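Local structure of 2,5-dihydroxypyridine 5,6-dioxygenase (Pseudomonas putida KT2440, 7CUP) at residues C76-T79 against A80-N84; E244-Y247 against L248-Y251; G287-M290 against D291-A294. The protein catalyses the iron-dependent cleavage of the 2,5-dihydroxypyridine ring between carbons 5 and 6 by dioxygen, giving N-formylmaleamate in aerobic nicotinate degradation. All blocks are in the same frame, centred on the assembly; numbering follows the deposited sequence.

Contact 1: C76-T79 against A80-N84; sequences CGDT and ALTGN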
loop_
_atom_site.group_PDB
_atom_site.type_symbol
_atom_site.label_atom_id
_atom_site.label_comp_id
_atom_site.label_asym_id
_atom_site.label_seq_id
_atom_site.Cartn_x
_atom_site.Cartn_y
_atom_site.Cartn_z
ATOM N N CYS A 76 24.240 -20.867 -5.935
ATOM C CA CYS A 76 24.735 -20.390 -7.257
ATOM C C CYS A 76 24.231 -21.337 -8.338
ATOM O O CYS A 76 24.822 -22.391 -8.540
ATOM C CB CYS A 76 26.257 -20.307 -7.274
ATOM S SG CYS A 76 26.881 -19.155 -6.034
ATOM N N GLY A 77 23.119 -20.995 -8.957
ATOM C CA GLY A 77 22.614 -21.762 -10.102
ATOM C C GLY A 77 22.209 -20.851 -11.231
ATOM O O GLY A 77 22.869 -19.828 -11.437
ATOM N N ASP A 78 21.143 -21.241 -11.922
ATOM C CA ASP A 78 20.467 -20.405 -12.929
ATOM C C ASP A 78 20.004 -19.150 -12.205
ATOM O O ASP A 78 20.039 -19.102 -10.954
ATOM C CB ASP A 78 19.346 -21.188 -13.617
ATOM C CG ASP A 78 19.864 -22.361 -14.431
ATOM O OD1 ASP A 78 21.082 -22.458 -14.613
ATOM O OD2 ASP A 78 19.045 -23.188 -14.845
ATOM N N THR A 79 19.698 -18.135 -12.988
ATOM C CA THR A 79 19.165 -16.839 -12.528
ATOM C C THR A 79 17.977 -16.485 -13.419
ATOM O O THR A 79 17.656 -17.248 -14.356
ATOM C CB THR A 79 20.232 -15.725 -12.547
ATOM O OG1 THR A 79 20.435 -15.225 -13.877
ATOM C CG2 THR A 79 21.566 -16.157 -11.984
ATOM N N ALA A 80 17.396 -15.321 -13.181
ATOM C CA ALA A 80 16.220 -14.848 -13.923
ATOM C C ALA A 80 16.663 -14.548 -15.355
ATOM O O ALA A 80 15.814 -14.527 -16.240
ATOM C CB ALA A 80 15.596 -13.676 -13.215
ATOM N N LEU A 81 17.962 -14.428 -15.604
ATOM C CA LEU A 81 18.467 -14.199 -16.979
ATOM C C LEU A 81 18.603 -15.498 -17.755
ATOM O O LEU A 81 18.707 -15.410 -19.001
ATOM C CB LEU A 81 19.808 -13.473 -16.921
ATOM C CG LEU A 81 19.702 -11.986 -16.607
ATOM C CD1 LEU A 81 21.056 -11.346 -16.782
ATOM C CD2 LEU A 81 18.656 -11.294 -17.478
ATOM N N THR A 82 18.614 -16.654 -17.101
ATOM C CA THR A 82 18.874 -17.923 -17.832
ATOM C C THR A 82 17.761 -18.099 -18.867
ATOM O O THR A 82 16.607 -18.026 -18.451
ATOM C CB THR A 82 18.981 -19.140 -16.909
ATOM O OG1 THR A 82 19.972 -18.794 -15.935
ATOM C CG2 THR A 82 19.355 -20.398 -17.665
ATOM N N GLY A 83 18.116 -18.296 -20.139
ATOM C CA GLY A 83 17.164 -18.519 -21.249
ATOM C C GLY A 83 16.302 -17.293 -21.516
ATOM O O GLY A 83 15.203 -17.452 -22.082
ATOM N N ASN A 84 16.764 -16.101 -21.152
ATOM C CA ASN A 84 15.950 -14.852 -21.210
ATOM C C ASN A 84 16.776 -13.754 -21.897
ATOM O O ASN A 84 17.182 -12.700 -21.278
ATOM C CB ASN A 84 15.402 -14.507 -19.829
ATOM C CG ASN A 84 14.192 -13.611 -19.929
ATOM O OD1 ASN A 84 13.988 -12.923 -20.946
ATOM N ND2 ASN A 84 13.395 -13.608 -18.880
HETATM O O HOH W 1 15.698 -18.243 -15.878
#
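Thr79 and Thr82 are tied to each other by two hydrogen bonds that use a hydroxyl in one direction and a carbonyl in the other. The backbone N of Thr79 gives a nearly straight bond (170°) to Thr82 OG1 at 3.0 Å. In return Thr82 N reaches Thr79 O at 3.0 Å, approaching from well above the carbonyl plane and closing a type I turn. The hydroxyl of Thr79 serves the turn from inside: with chi1 at 79°, OG1 sits between the backbone N and the carbonyl carbon, where it accepts from Leu81 N at 3.1 Å. Thr79 O has a second partner, a water that also donates to Thr82 O, 2.7 Å from each, so the two ends of the turn are bridged by solvent as well. Threonine suits both positions because its short side chain keeps the oxygen beside its own main chain.

Packing beyond this is light. The side chains of Thr82 and Asp78 cross at about a right angle, the methyl CG2 of Thr82 3.8 Å from Asp78 CG. The end of the buried Leu81 side chain leads away from residues 76-79 to meet Ile112 on helix 107-114. Gly83, with phi 66°, fills the third place of a type II turn from Leu81 to Asn84, a position for which glycine is well suited. Asn84 then caps helix 85-92 through a weak bond from Ala87 N. The whole is an ST turn within a type I turn, followed at once by a type II turn that leads the chain into a capped helix.

Contact 2: E244-Y247 against L248-Y251; sequences EAEY and LRDY
Glu244 to Tyr247 present their carbonyl oxygens in turn to the N-H groups of Leu248 to Tyr251, four regular alpha-helical bonds of 2.8 to 3.0 Å between N and O within helix 243-253. The main side-chain contact is made by Arg249, whose long chain runs back toward the start of the helix. A bend at chi3 (-58°) lays one face of its guanidinium against the backbone: NH2 is 3.4 Å from Glu246 CA, and NH1 is 3.5 Å from Ala245 CB. The small methyl of Ala245 lets the flat group come this close, while NH1 donates to Ile239 O on the preceding strand.

Glu246 extends fully beyond CG and crosses Arg249 at about a right angle. The carboxylate and guanidinium planes are only 8° apart, yet Glu246 OE2 stays 5.3 Å from Arg249 NH2, too far for a salt bridge; Glu246 OE1 instead pairs with Arg324 of the third subunit. Tyr247 hydrogen-bonds through OH to Thr277 O of that subunit, and both Tyr247 and Tyr251 meet Phe219 of their own chain edge-to-face.

The chemistry implies a division of labour. The backbone supplies the bonds that hold the helix together, and the side chains spend their polar ends on other parts: Arg249 fastens the helix to the strand before it, 235-240, and Glu246 and Tyr247 join it to a neighbouring subunit.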
loop_
_atom_site.group_PDB
_atom_site.type_symbol
_atom_site.label_atom_id
_atom_site.label_comp_id
_atom_site.label_asym_id
_atom_site.label_seq_id
_atom_site.Cartn_x
_atom_site.Cartn_y
_atom_site.Cartn_z
ATOM N N GLU A 244 29.956 -26.781 15.542
ATOM C CA GLU A 244 30.042 -26.006 14.293
ATOM C C GLU A 244 30.444 -26.966 13.164
ATOM O O GLU A 244 29.812 -26.910 12.118
ATOM C CB GLU A 244 31.010 -24.832 14.402
ATOM C CG GLU A 244 30.412 -23.588 15.044
ATOM C CD GLU A 244 30.646 -23.503 16.534
ATOM O OE1 GLU A 244 30.223 -22.506 17.138
ATOM O OE2 GLU A 244 31.259 -24.444 17.080
ATOM N N ALA A 245 31.458 -27.811 13.384
ATOM C CA ALA A 245 31.990 -28.755 12.375
ATOM C C ALA A 245 30.884 -29.704 11.928
ATOM O O ALA A 245 30.708 -29.909 10.744
ATOM C CB ALA A 245 33.168 -29.507 12.941
ATOM N N GLU A 246 30.140 -30.282 12.844
ATOM C CA GLU A 246 29.075 -31.232 12.445
ATOM C C GLU A 246 28.019 -30.497 11.597
ATOM O O GLU A 246 27.516 -31.074 10.621
ATOM C CB GLU A 246 28.404 -31.805 13.685
ATOM C CG GLU A 246 27.369 -32.857 13.364
ATOM C CD GLU A 246 26.691 -33.330 14.627
ATOM O OE1 GLU A 246 25.761 -34.119 14.531
ATOM O OE2 GLU A 246 27.104 -32.895 15.713
ATOM N N TYR A 247 27.665 -29.276 11.986
ATOM C CA TYR A 247 26.660 -28.454 11.264
ATOM C C TYR A 247 27.201 -28.149 9.867
ATOM O O TYR A 247 26.449 -28.323 8.899
ATOM C CB TYR A 247 26.304 -27.187 12.043
ATOM C CG TYR A 247 25.271 -26.305 11.384
ATOM C CD1 TYR A 247 25.617 -25.433 10.370
ATOM C CD2 TYR A 247 23.950 -26.314 11.787
ATOM C CE1 TYR A 247 24.686 -24.605 9.760
ATOM C CE2 TYR A 247 23.014 -25.467 11.211
ATOM C CZ TYR A 247 23.380 -24.615 10.184
ATOM O OH TYR A 247 22.477 -23.811 9.557
ATOM N N LEU A 248 28.461 -27.720 9.766
ATOM C CA LEU A 248 29.099 -27.420 8.457
ATOM C C LEU A 248 29.106 -28.699 7.624
ATOM O O LEU A 248 28.709 -28.632 6.446
ATOM C CB LEU A 248 30.512 -26.876 8.655
ATOM C CG LEU A 248 31.242 -26.484 7.374
ATOM C CD1 LEU A 248 30.392 -25.567 6.483
ATOM C CD2 LEU A 248 32.595 -25.859 7.683
ATOM N N ARG A 249 29.515 -29.833 8.197
ATOM C CA ARG A 249 29.618 -31.090 7.406
ATOM C C ARG A 249 28.228 -31.476 6.888
ATOM O O ARG A 249 28.112 -31.881 5.735
ATOM C CB ARG A 249 30.195 -32.260 8.209
ATOM C CG ARG A 249 31.704 -32.277 8.383
ATOM C CD ARG A 249 32.137 -33.606 9.027
ATOM N NE ARG A 249 31.512 -33.876 10.332
ATOM C CZ ARG A 249 31.987 -33.478 11.508
ATOM N NH1 ARG A 249 33.102 -32.772 11.599
ATOM N NH2 ARG A 249 31.340 -33.798 12.611
ATOM N N ASP A 250 27.204 -31.375 7.721
ATOM C CA ASP A 250 25.826 -31.757 7.344
ATOM C C ASP A 250 25.312 -30.814 6.249
ATOM O O ASP A 250 24.564 -31.267 5.350
ATOM C CB ASP A 250 24.939 -31.755 8.583
ATOM C CG ASP A 250 23.614 -32.469 8.435
ATOM O OD1 ASP A 250 23.528 -33.640 8.824
ATOM O OD2 ASP A 250 22.679 -31.842 7.949
ATOM N N TYR A 251 25.647 -29.529 6.328
ATOM C CA TYR A 251 25.171 -28.538 5.339
ATOM C C TYR A 251 25.766 -28.886 3.982
ATOM O O TYR A 251 25.039 -29.006 2.997
ATOM C CB TYR A 251 25.566 -27.123 5.743
ATOM C CG TYR A 251 25.099 -26.074 4.768
ATOM C CD1 TYR A 251 23.767 -25.683 4.733
ATOM C CD2 TYR A 251 25.974 -25.487 3.868
ATOM C CE1 TYR A 251 23.336 -24.701 3.852
ATOM C CE2 TYR A 251 25.564 -24.501 2.986
ATOM C CZ TYR A 251 24.238 -24.108 2.980
ATOM O OH TYR A 251 23.800 -23.173 2.093
#

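Contact 3: G287-M290 against D291-A294; sequences GMCM and DARA
Arg293 meets Met288 because its CG stands anti to the carbonyl carbon (chi1 -64°) and the chain then runs extended to NE, carrying the guanidinium back past the first turn of helix 290-294. In Cys289 the sulfur lies opposite the backbone N across CA-CB (chi1 -165°), which swings SG toward the helix start.

Arg293 NH1 donates to Met288 O at a short 2.6 Å. The oxygen lies close to the guanidinium plane, but the nitrogen stands well above the plane of the carbonyl. A water donates to the same oxygen at 2.8 Å and accepts from Arg293 NH2 at 3.0 Å, closing a small ring that helps to fix the rotation of the guanidinium. Two thioethers pad the arginine: Met288 SD lies over one face of the guanidinium, 4.2 Å from NH1, and the doubly bent Met290 brings its SD to 3.8 Å from Arg293 CD, on the aliphatic part. Methionine is flexible enough to follow an arginine chain in this way.

Cys289 is the N-cap. Its SG accepts a weak bond from Ala292 N at 3.6 Å and packs against Ala292 CB at 3.5 Å, a polarisable sulfur doing work more often given to an oxygen. Asp291, in the first turn, forms a salt bridge with Arg131, and its negative charge probably also suits the helix start.

Arg293 NE makes a salt bridge to OD2 of Asp320, a ligand of the iron. A leucine at this position would probably leave Asp320 without its charged mate and Met288 O without its arginine donor, leaving the iron-binding carboxylate less firmly oriented. The chemistry is thus that of a second-shell arginine, itself steadied by a carbonyl and a water, that probably helps to orient a metal ligand.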
loop_
_atom_site.group_PDB
_atom_site.type_symbol
_atom_site.label_atom_id
_atom_site.label_comp_id
_atom_site.label_asym_id
_atom_site.label_seq_id
_atom_site.Cartn_x
_atom_site.Cartn_y
_atom_site.Cartn_z
ATOM N N GLY A 287 20.663 -8.509 5.392
ATOM C CA GLY A 287 21.572 -8.406 4.233
ATOM C C GLY A 287 22.510 -9.595 4.150
ATOM O O GLY A 287 22.343 -10.557 4.911
ATOM N N MET A 288 23.500 -9.536 3.272
ATOM C CA MET A 288 24.467 -10.642 3.057
ATOM C C MET A 288 25.739 -10.443 3.908
ATOM O O MET A 288 26.599 -11.322 3.907
ATOM C CB MET A 288 24.798 -10.711 1.573
ATOM C CG MET A 288 25.647 -9.556 1.075
ATOM S SD MET A 288 26.045 -9.800 -0.680
ATOM C CE MET A 288 24.402 -10.169 -1.290
ATOM N N CYS A 289 25.829 -9.373 4.684
ATOM C CA CYS A 289 26.951 -9.081 5.613
ATOM C C CYS A 289 28.233 -8.871 4.790
ATOM O O CYS A 289 29.208 -9.681 4.844
ATOM C CB CYS A 289 27.123 -10.135 6.707
ATOM S SG CYS A 289 28.188 -9.526 8.051
ATOM N N MET A 290 28.258 -7.747 4.091
ATOM C CA MET A 290 29.490 -7.242 3.435
ATOM C C MET A 290 30.524 -6.822 4.477
ATOM O O MET A 290 31.705 -6.898 4.135
ATOM C CB MET A 290 29.168 -6.090 2.486
ATOM C CG MET A 290 28.447 -6.554 1.246
ATOM S SD MET A 290 29.278 -7.933 0.390
ATOM C CE MET A 290 30.815 -7.162 -0.083
ATOM N N ASP A 291 30.113 -6.463 5.699
ATOM C CA ASP A 291 31.050 -6.140 6.802
ATOM C C ASP A 291 32.012 -7.316 7.023
ATOM O O ASP A 291 33.214 -7.074 7.182
ATOM C CB ASP A 291 30.283 -5.809 8.074
ATOM C CG ASP A 291 29.812 -4.376 8.145
ATOM O OD1 ASP A 291 30.637 -3.511 8.533
ATOM O OD2 ASP A 291 28.631 -4.128 7.837
ATOM N N ALA A 292 31.481 -8.547 7.070
ATOM C CA ALA A 292 32.240 -9.778 7.333
ATOM C C ALA A 292 33.182 -10.022 6.159
ATOM O O ALA A 292 34.302 -10.458 6.405
ATOM C CB ALA A 292 31.294 -10.946 7.544
ATOM N N ARG A 293 32.747 -9.770 4.918
ATOM C CA ARG A 293 33.621 -10.044 3.747
ATOM C C ARG A 293 34.752 -9.009 3.682
ATOM O O ARG A 293 35.840 -9.366 3.191
ATOM C CB ARG A 293 32.840 -10.067 2.432
ATOM C CG ARG A 293 31.812 -11.182 2.327
ATOM C CD ARG A 293 31.122 -11.195 0.996
ATOM N NE ARG A 293 30.285 -12.379 0.925
ATOM C CZ ARG A 293 29.089 -12.513 1.492
ATOM N NH1 ARG A 293 28.562 -11.505 2.179
ATOM N NH2 ARG A 293 28.418 -13.655 1.362
ATOM N N ALA A 294 34.492 -7.753 4.037
ATOM C CA ALA A 294 35.342 -6.615 3.620
ATOM C C ALA A 294 36.245 -6.102 4.749
ATOM O O ALA A 294 37.128 -5.311 4.417
ATOM C CB ALA A 294 34.529 -5.480 3.030
HETATM O O HOH W 2 26.136 -14.007 3.201
#

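Contact 3 is the core member of the set, its centre about 8 Å from that of the chain, whereas contacts 1 and 2 lie about 19 and 23 Å out and are only partly buried. No two of them touch, and each belongs to a different element: a loop leading into helix 85-92, the middle of helix 243-253, and the start of helix 290-294. Hydroxyls, backbone and water do the work in contact 1; in contact 2, side chains reach toward another subunit; in contact 3, a buried arginine serves the metal site. That site relates them loosely, since Cys76 touches the iron ligand His318 and Tyr251 comes within about 7 Å of its side chain.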